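Local coordinates for protein glycerophosphoryl diester phosphodiesterase (Agrobacterium tumefaciens str. C58, PDB 3KS6) that belongs to the glycerophosphoryl diester phosphodiesterase family, folds as a TIM barrel and carries a bound magnesium ion, at residues 120-123 and 124-128. Residues are numbered along the deposited sequence; the frame is centred on the assembly and turned at random.
Sequences ALVI and AGLER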
ATOM      1  N   ALA A 120       2.953  -1.130 -16.925  1.00 20.82           N
ATOM      2  CA  ALA A 120       2.473  -2.131 -17.899  1.00 21.03           C
ATOM      3  C   ALA A 120       2.782  -3.568 -17.443  1.00 20.23           C
ATOM      4  O   ALA A 120       1.919  -4.451 -17.542  1.00 22.00           O
ATOM      5  CB  ALA A 120       3.071  -1.864 -19.302  1.00 22.93           C
ATOM      6  N   LEU A 121       4.006  -3.802 -16.959  1.00 19.18           N
ATOM      7  CA  LEU A 121       4.418  -5.128 -16.460  1.00 22.42           C
ATOM      8  C   LEU A 121       3.565  -5.596 -15.290  1.00 21.17           C
ATOM      9  O   LEU A 121       3.211  -6.788 -15.167  1.00 19.76           O
ATOM     10  CB  LEU A 121       5.843  -5.104 -15.909  1.00 24.35           C
ATOM     11  CG  LEU A 121       7.076  -5.744 -16.512  1.00 38.42           C
ATOM     12  CD1 LEU A 121       7.576  -4.863 -17.673  1.00 46.25           C
ATOM     13  CD2 LEU A 121       8.145  -5.897 -15.345  1.00 31.77           C
ATOM     14  N   VAL A 122       3.330  -4.672 -14.371  1.00 20.84           N
ATOM     15  CA  VAL A 122       2.546  -5.007 -13.185  1.00 19.51           C
ATOM     16  C   VAL A 122       1.104  -5.366 -13.569  1.00 18.11           C
ATOM     17  O   VAL A 122       0.570  -6.380 -13.101  1.00 18.65           O
ATOM     18  CB  VAL A 122       2.596  -3.881 -12.093  1.00 19.90           C
ATOM     19  CG1 VAL A 122       1.519  -4.162 -10.984  1.00 19.22           C
ATOM     20  CG2 VAL A 122       4.013  -3.717 -11.503  1.00 17.30           C
ATOM     21  N   ILE A 123       0.483  -4.546 -14.408  1.00 20.61           N
ATOM     22  CA  ILE A 123      -0.900  -4.780 -14.841  1.00 19.76           C
ATOM     23  C   ILE A 123      -0.979  -6.150 -15.558  1.00 21.34           C
ATOM     24  O   ILE A 123      -1.855  -6.948 -15.287  1.00 21.13           O
ATOM     25  CB  ILE A 123      -1.430  -3.629 -15.728  1.00 20.10           C
ATOM     26  CG1 ILE A 123      -1.639  -2.358 -14.885  1.00 19.34           C
ATOM     27  CG2 ILE A 123      -2.731  -4.045 -16.442  1.00 22.20           C
ATOM     28  CD1 ILE A 123      -1.823  -1.119 -15.705  1.00 18.18           C
ATOM     29  N   ALA A 124       0.008  -6.446 -16.411  1.00 21.70           N
ATOM     30  CA  ALA A 124       0.066  -7.750 -17.104  1.00 20.14           C
ATOM     31  C   ALA A 124       0.216  -8.916 -16.151  1.00 18.90           C
ATOM     32  O   ALA A 124      -0.419  -9.947 -16.304  1.00 19.11           O
ATOM     33  CB  ALA A 124       1.215  -7.751 -18.134  1.00 20.52           C
ATOM     34  N   GLY A 125       1.066  -8.771 -15.155  1.00 18.26           N
ATOM     35  CA  GLY A 125       1.244  -9.816 -14.160  1.00 19.02           C
ATOM     36  C   GLY A 125      -0.005 -10.048 -13.350  1.00 18.36           C
ATOM     37  O   GLY A 125      -0.361 -11.201 -13.071  1.00 18.93           O
ATOM     38  N   LEU A 126      -0.664  -8.977 -12.934  1.00 19.03           N
ATOM     39  CA  LEU A 126      -1.923  -9.125 -12.211  1.00 19.96           C
ATOM     40  C   LEU A 126      -3.011  -9.811 -13.074  1.00 22.12           C
ATOM     41  O   LEU A 126      -3.798 -10.636 -12.575  1.00 22.97           O
ATOM     42  CB  LEU A 126      -2.415  -7.747 -11.720  1.00 19.32           C
ATOM     43  CG  LEU A 126      -1.690  -7.150 -10.506  1.00 16.66           C
ATOM     44  CD1 LEU A 126      -1.976  -5.625 -10.315  1.00 14.84           C
ATOM     45  CD2 LEU A 126      -1.910  -7.927  -9.231  1.00 20.86           C
ATOM     46  N   GLU A 127      -3.068  -9.440 -14.350  1.00 21.69           N
ATOM     47  CA  GLU A 127      -4.049 -10.033 -15.287  1.00 22.28           C
ATOM     48  C   GLU A 127      -3.788 -11.512 -15.454  1.00 22.22           C
ATOM     49  O   GLU A 127      -4.706 -12.332 -15.436  1.00 23.67           O
ATOM     50  CB  GLU A 127      -3.960  -9.358 -16.643  1.00 25.28           C
ATOM     51  CG  GLU A 127      -4.610  -8.026 -16.743  1.00 37.84           C
ATOM     52  CD  GLU A 127      -6.103  -8.122 -17.104  1.00 48.73           C
ATOM     53  OE1 GLU A 127      -6.760  -9.083 -16.645  1.00 37.61           O
ATOM     54  OE2 GLU A 127      -6.595  -7.228 -17.851  1.00 55.00           O
ATOM     55  N   ARG A 128      -2.513 -11.871 -15.551  1.00 24.22           N
ATOM     56  CA  ARG A 128      -2.118 -13.245 -15.735  1.00 24.09           C
ATOM     57  C   ARG A 128      -2.590 -14.151 -14.611  1.00 26.77           C
ATOM     58  O   ARG A 128      -2.923 -15.319 -14.848  1.00 24.12           O
ATOM     59  CB  ARG A 128      -0.603 -13.273 -15.928  1.00 25.70           C
ATOM     60  CG  ARG A 128      -0.014 -14.554 -16.266  1.00 29.85           C
ATOM     61  CD  ARG A 128       1.386 -14.341 -16.874  1.00 25.98           C
ATOM     62  NE  ARG A 128       2.334 -13.609 -16.016  1.00 24.12           N
ATOM     63  CZ  ARG A 128       2.944 -12.460 -16.309  1.00 20.88           C
ATOM     64  NH1 ARG A 128       2.738 -11.834 -17.449  1.00 20.53           N
ATOM     65  NH2 ARG A 128       3.817 -11.929 -15.459  1.00 24.00           N
TER
HETATM   66  O   HOH W   1       4.659  -8.901 -16.178  1.00 26.28           O
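With CG1 of Val122 anti to the backbone N (chi1 169°) and CG of Leu126 anti to its carbonyl carbon (chi1 -76°), these two side chains run alongside each other in the same direction, one turn apart on helix 118-128 of a TIM barrel. Val122 CG1 meets Leu126 CD1 at 3.8 Å. The helix is the crossover of the beta-alpha-beta unit between parallel strands 101-106 and 135-139, and the pair lies on the face of the helix turned to these strands: Val122 rests on Cys104, while Leu126 reaches Phe102, Thr135 and Phe137. Their backbones are joined as well: Leu126 N donates to Val122 O over 2.9 Å, a nearly straight bond (168° at the hydrogen). At the next position, Glu127 N bonds to Ile123 O at 2.9 Å, and Glu127 CG lies 3.3 Å from Ile123 O. Gly125 N donates to Leu121 O, which also accepts from a water 2.8 Å away. Extended through chi1 and chi2 and then turned at chi3, Arg128 folds back along the helix, so that Gly125 CA lies 3.6 Å above one face of the guanidinium, offset toward its rim. The same water lies at the edge of that group, in its plane, accepting from Arg128 NH2 at 3.2 Å.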